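Long-range contacts in listeriolysin O (Listeria monocytogenes, PDB 4CDB), which binds cholesterol-containing host membranes, changes conformation drastically, inserts and assembles into an oligomeric pore that lyses the cell: residues A[87-92]-A[258-263]; A[252-257]-A[352-357]. One frame throughout, in Å; residues are numbered along the deposited sequence.

Contact 1 of 2, residues A[87-92]-A[258-263]. With NA (sodium ion), chain M.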
loop_
_atom_site.group_PDB
_atom_site.type_symbol
_atom_site.label_atom_id
_atom_site.label_comp_id
_atom_site.label_asym_id
_atom_site.label_seq_id
_atom_site.Cartn_x
_atom_site.Cartn_y
_atom_site.Cartn_z
ATOM N N THR A 87 7.136 17.015 17.035
ATOM C CA THR A 87 7.057 15.705 17.669
ATOM C C THR A 87 8.312 15.414 18.489
ATOM O O THR A 87 9.401 15.257 17.935
ATOM C CB THR A 87 6.880 14.594 16.622
ATOM O OG1 THR A 87 5.632 14.774 15.938
ATOM C CG2 THR A 87 6.903 13.228 17.283
ATOM N N TYR A 88 8.146 15.340 19.806
ATOM C CA TYR A 88 9.248 15.045 20.714
ATOM C C TYR A 88 8.741 14.291 21.944
ATOM O O TYR A 88 7.596 14.481 22.360
ATOM C CB TYR A 88 9.972 16.332 21.121
ATOM C CG TYR A 88 9.117 17.320 21.880
ATOM C CD1 TYR A 88 8.329 18.245 21.209
ATOM C CD2 TYR A 88 9.106 17.333 23.269
ATOM C CE1 TYR A 88 7.549 19.150 21.897
ATOM C CE2 TYR A 88 8.329 18.234 23.966
ATOM C CZ TYR A 88 7.552 19.141 23.277
ATOM O OH TYR A 88 6.777 20.042 23.971
ATOM N N PRO A 89 9.593 13.425 22.522
ATOM C CA PRO A 89 9.216 12.597 23.673
ATOM C C PRO A 89 8.800 13.433 24.878
ATOM O O PRO A 89 9.480 14.406 25.209
ATOM C CB PRO A 89 10.513 11.847 24.005
ATOM C CG PRO A 89 11.299 11.863 22.750
ATOM C CD PRO A 89 10.979 13.168 22.092
ATOM N N GLY A 90 7.699 13.051 25.520
ATOM C CA GLY A 90 7.245 13.718 26.728
ATOM C C GLY A 90 6.262 14.851 26.492
ATOM O O GLY A 90 5.699 15.401 27.438
ATOM N N ALA A 91 6.057 15.201 25.227
ATOM C CA ALA A 91 5.152 16.290 24.873
ATOM C C ALA A 91 3.715 16.010 25.310
ATOM O O ALA A 91 3.215 14.895 25.162
ATOM C CB ALA A 91 5.205 16.558 23.380
ATOM N N LEU A 92 3.058 17.032 25.847
ATOM C CA LEU A 92 1.674 16.913 26.291
ATOM C C LEU A 92 0.718 17.332 25.181
ATOM O O LEU A 92 0.840 18.426 24.628
ATOM C CB LEU A 92 1.434 17.779 27.529
ATOM C CG LEU A 92 2.252 17.447 28.777
ATOM C CD1 LEU A 92 1.854 18.348 29.933
ATOM C CD2 LEU A 92 2.052 15.995 29.146
ATOM N N VAL A 258 9.178 7.961 20.835
ATOM C CA VAL A 258 9.349 8.467 19.478
ATOM C C VAL A 258 10.373 7.634 18.717
ATOM O O VAL A 258 11.480 7.396 19.207
ATOM C CB VAL A 258 9.816 9.942 19.467
ATOM C CG1 VAL A 258 10.060 10.417 18.036
ATOM C CG2 VAL A 258 8.800 10.838 20.161
ATOM N N ALA A 259 9.999 7.186 17.522
ATOM C CA ALA A 259 10.916 6.445 16.661
ATOM C C ALA A 259 11.661 7.397 15.726
ATOM O O ALA A 259 11.046 8.203 15.022
ATOM C CB ALA A 259 10.165 5.388 15.859
ATOM N N TYR A 260 12.987 7.310 15.733
ATOM C CA TYR A 260 13.819 8.159 14.886
ATOM C C TYR A 260 14.471 7.328 13.791
ATOM O O TYR A 260 14.862 6.184 14.019
ATOM C CB TYR A 260 14.909 8.848 15.713
ATOM C CG TYR A 260 14.397 9.818 16.756
ATOM C CD1 TYR A 260 13.970 9.369 17.999
ATOM C CD2 TYR A 260 14.365 11.184 16.507
ATOM C CE1 TYR A 260 13.511 10.249 18.960
ATOM C CE2 TYR A 260 13.907 12.076 17.463
ATOM C CZ TYR A 260 13.481 11.601 18.687
ATOM O OH TYR A 260 13.026 12.479 19.644
ATOM N N GLY A 261 14.596 7.909 12.602
ATOM C CA GLY A 261 15.250 7.223 11.505
ATOM C C GLY A 261 14.945 7.760 10.122
ATOM O O GLY A 261 14.785 8.965 9.919
ATOM N N ARG A 262 14.862 6.844 9.166
ATOM C CA ARG A 262 14.720 7.191 7.760
ATOM C C ARG A 262 13.469 6.526 7.203
ATOM O O ARG A 262 13.209 5.355 7.485
ATOM C CB ARG A 262 15.961 6.715 7.000
ATOM C CG ARG A 262 15.937 6.921 5.496
ATOM C CD ARG A 262 17.240 6.424 4.882
ATOM N NE ARG A 262 17.289 6.617 3.436
ATOM C CZ ARG A 262 16.957 5.687 2.548
ATOM N NH1 ARG A 262 16.552 4.492 2.957
ATOM N NH2 ARG A 262 17.033 5.949 1.250
ATOM N N GLN A 263 12.684 7.268 6.429
ATOM C CA GLN A 263 11.461 6.711 5.860
ATOM C C GLN A 263 11.377 6.924 4.355
ATOM O O GLN A 263 11.627 8.021 3.855
ATOM C CB GLN A 263 10.221 7.299 6.540
ATOM C CG GLN A 263 8.912 6.665 6.077
ATOM C CD GLN A 263 7.710 7.134 6.874
ATOM O OE1 GLN A 263 6.684 6.456 6.927
ATOM N NE2 GLN A 263 7.828 8.304 7.493
HETATM NA NA NA M . 6.673 20.557 26.481
HETATM O O HOH W 1 12.281 15.069 18.733
HETATM O O HOH W 2 3.751 20.084 26.635
#
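P89 lies across V258 and meets the phenol oxygen of Y260, so one ring serves two residues of the strand. V258 CG2 does most of the touching: it sits 3.6 Å from P89 N and 3.7 Å from P89 CD, the side chains crossing at about a right angle, and T87 CG2, just before the turn, comes within 4.2 Å of the same methyl. With CG1 anti to the backbone N (chi1 177°), V258 lays that methyl over one face of the Y260 ring. Y260 approaches P89 from the opposite direction, its OH 3.3 Å from P89 CD. The same OH donates to a water 2.8 Å away, which donates to T87 O at 3.0 Å. Further out, Y88 to A91 form a type II turn, and A91 CB covers one face of the Y88 ring. Y88 OH binds a sodium ion at 2.6 Å, in the ring plane, together with A135. Backbone bonds of G90 and A91 to I255 tie the loop to the strand further along. Between these two segments no direct hydrogen bond forms; apolar contact and one bridging water do the joining, and the water gives a buried carbonyl and hydroxyl a common partner.

Contact 2 of 2, residues A[252-257]-A[352-357]. With NA (sodium ion), chain P; ACT (acetate ion), chain D.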
loop_
_atom_site.group_PDB
_atom_site.type_symbol
_atom_site.label_atom_id
_atom_site.label_comp_id
_atom_site.label_asym_id
_atom_site.label_seq_id
_atom_site.Cartn_x
_atom_site.Cartn_y
_atom_site.Cartn_z
ATOM N N PRO A 252 -6.299 14.443 28.212
ATOM C CA PRO A 252 -4.868 14.734 28.112
ATOM C C PRO A 252 -4.060 13.464 27.856
ATOM O O PRO A 252 -4.371 12.404 28.405
ATOM C CB PRO A 252 -4.537 15.312 29.490
ATOM C CG PRO A 252 -5.524 14.679 30.406
ATOM C CD PRO A 252 -6.790 14.546 29.598
ATOM N N ALA A 253 -3.044 13.574 27.007
ATOM C CA ALA A 253 -2.165 12.450 26.715
ATOM C C ALA A 253 -0.741 12.953 26.542
ATOM O O ALA A 253 -0.517 14.151 26.360
ATOM C CB ALA A 253 -2.629 11.718 25.462
ATOM N N TYR A 254 0.223 12.039 26.601
ATOM C CA TYR A 254 1.616 12.399 26.367
ATOM C C TYR A 254 2.283 11.463 25.365
ATOM O O TYR A 254 1.895 10.301 25.227
ATOM C CB TYR A 254 2.408 12.424 27.680
ATOM C CG TYR A 254 2.544 11.079 28.358
ATOM C CD1 TYR A 254 1.521 10.576 29.149
ATOM C CD2 TYR A 254 3.701 10.320 28.218
ATOM C CE1 TYR A 254 1.641 9.349 29.775
ATOM C CE2 TYR A 254 3.828 9.093 28.841
ATOM C CZ TYR A 254 2.795 8.613 29.618
ATOM O OH TYR A 254 2.914 7.393 30.241
ATOM N N ILE A 255 3.282 11.978 24.660
ATOM C CA ILE A 255 4.060 11.157 23.745
ATOM C C ILE A 255 5.026 10.292 24.554
ATOM O O ILE A 255 6.012 10.786 25.102
ATOM C CB ILE A 255 4.811 12.023 22.715
ATOM C CG1 ILE A 255 3.819 12.888 21.930
ATOM C CG2 ILE A 255 5.623 11.155 21.772
ATOM C CD1 ILE A 255 4.455 13.735 20.844
ATOM N N SER A 256 4.724 8.998 24.635
ATOM C CA SER A 256 5.481 8.072 25.472
ATOM C C SER A 256 6.761 7.563 24.808
ATOM O O SER A 256 7.701 7.165 25.490
ATOM C CB SER A 256 4.597 6.894 25.892
ATOM O OG SER A 256 3.982 6.292 24.765
ATOM N N SER A 257 6.794 7.582 23.479
ATOM C CA SER A 257 7.949 7.084 22.738
ATOM C C SER A 257 7.981 7.636 21.319
ATOM O O SER A 257 6.941 7.766 20.680
ATOM C CB SER A 257 7.933 5.555 22.696
ATOM O OG SER A 257 9.059 5.055 21.999
ATOM N N ASN A 352 0.318 7.883 25.275
ATOM C CA ASN A 352 -0.370 7.305 26.423
ATOM C C ASN A 352 -1.295 8.332 27.056
ATOM O O ASN A 352 -0.927 9.500 27.193
ATOM C CB ASN A 352 0.631 6.821 27.474
ATOM C CG ASN A 352 1.439 5.622 27.014
ATOM O OD1 ASN A 352 1.429 5.263 25.838
ATOM N ND2 ASN A 352 2.152 5.001 27.946
ATOM N N PHE A 353 -2.495 7.902 27.437
ATOM C CA PHE A 353 -3.400 8.762 28.190
ATOM C C PHE A 353 -2.772 9.067 29.546
ATOM O O PHE A 353 -2.174 8.191 30.166
ATOM C CB PHE A 353 -4.765 8.090 28.372
ATOM C CG PHE A 353 -5.557 7.966 27.097
ATOM C CD1 PHE A 353 -6.190 9.071 26.548
ATOM C CD2 PHE A 353 -5.681 6.741 26.455
ATOM C CE1 PHE A 353 -6.923 8.960 25.376
ATOM C CE2 PHE A 353 -6.414 6.626 25.284
ATOM C CZ PHE A 353 -7.035 7.737 24.745
ATOM N N LEU A 354 -2.902 10.308 30.002
ATOM C CA LEU A 354 -2.308 10.709 31.273
ATOM C C LEU A 354 -3.034 10.088 32.461
ATOM O O LEU A 354 -2.466 9.952 33.543
ATOM C CB LEU A 354 -2.294 12.235 31.408
ATOM C CG LEU A 354 -0.918 12.897 31.487
ATOM C CD1 LEU A 354 -1.049 14.387 31.775
ATOM C CD2 LEU A 354 -0.056 12.211 32.538
ATOM N N LYS A 355 -4.288 9.705 32.256
ATOM C CA LYS A 355 -5.114 9.202 33.349
ATOM C C LYS A 355 -4.603 7.891 33.943
ATOM O O LYS A 355 -4.465 7.768 35.159
ATOM C CB LYS A 355 -6.564 9.043 32.893
ATOM C CG LYS A 355 -7.506 8.547 33.977
ATOM C CD LYS A 355 -8.937 8.490 33.465
ATOM C CE LYS A 355 -9.890 7.982 34.533
ATOM N NZ LYS A 355 -11.300 7.942 34.053
ATOM N N ASP A 356 -4.325 6.914 33.090
ATOM C CA ASP A 356 -3.921 5.597 33.564
ATOM C C ASP A 356 -2.688 5.076 32.836
ATOM O O ASP A 356 -2.391 3.884 32.891
ATOM C CB ASP A 356 -5.079 4.605 33.412
ATOM C CG ASP A 356 -5.595 4.527 31.984
ATOM O OD1 ASP A 356 -5.285 5.438 31.187
ATOM O OD2 ASP A 356 -6.315 3.560 31.655
ATOM N N ASN A 357 -1.981 5.972 32.150
ATOM C CA ASN A 357 -0.803 5.603 31.362
ATOM C C ASN A 357 -1.095 4.523 30.318
ATOM O O ASN A 357 -0.200 3.786 29.902
ATOM C CB ASN A 357 0.351 5.170 32.274
ATOM C CG ASN A 357 0.851 6.299 33.160
ATOM O OD1 ASN A 357 1.145 7.395 32.684
ATOM N ND2 ASN A 357 0.948 6.034 34.458
HETATM NA NA NA P . -7.316 6.576 29.887
HETATM C C ACT D . -10.326 5.810 31.240
HETATM O O ACT D . -11.143 6.691 31.587
HETATM O OXT ACT D . -9.109 5.889 31.516
HETATM C CH3 ACT D . -10.823 4.607 30.494
HETATM O O HOH W 3 -6.038 11.046 30.121
#
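Y254 has its CG between the backbone N and the carbonyl carbon (chi1 65°), while N352 places its CG anti to its own carbonyl carbon (chi1 -68°); as directly paired residues they rise from the same face, and these torsions make them cross there, ring and amide planes 65° apart. N352 CB lies 3.5 Å from Y254 CZ. At the ring's far end Y254 OH donates to N357 OD1 at 3.0 Å, a carbonyl oxygen met from above its plane, at the edge of the phenol. N352 ND2 adds a weak, bent bond to the same hydroxyl, which gives one proton and receives another. N357 ND2 donates to P225 O. N352 OD1 lies 3.0 Å from S256 OG, a weak and unsettled pairing; the main partner of the serine hydroxyl is T350 OG1.

Beneath, the backbones form an antiparallel ladder. Y254 and N352 are a hydrogen-bonded pair, with Y254 N to N352 O at 2.8 Å and N352 N to Y254 O at 2.9 Å. Beyond the non-hydrogen-bonded pair A253-F353, L354 N donates to P252 O at 3.0 Å, a single, almost straight bond past the end of strand 345-353. There the chain turns away, and D356 OD1 binds a sodium ion shared with Y32 and an acetate, probably from the crystallisation liquor, whose other oxygen accepts a hydrogen bond from K355 NZ, which also bonds L30 O.

F231 meets the Y254 ring edge-to-face. Helix 14-28 touches P252 and K355 through I27, and strand 207-222 flanks strand 252-260, its V222 making a backbone hydrogen bond with S256.

Overall arrangement
Contacts 1 and 2 lie along one strand, 252-260, with their centres about 14 Å apart: contact 2 uses its beginning, contact 1 its end and the corner into strand 262-270. In chain order the segments run 87-92, 252-257, 258-263 and 352-357, so the segments of the two contacts alternate along the chain. They also touch directly, since the backbone of I255 probably bonds to G90 and A91, bringing loop 87-92 alongside the strand as strand 345-353 pairs with it in the same antiparallel sheet. Strand 252-260 thus gathers sequence-distant pieces into one large sheet of this cholesterol-dependent cytolysin, well apart from the four-stranded sheet of residues 391-463 that carries the conserved undecapeptide.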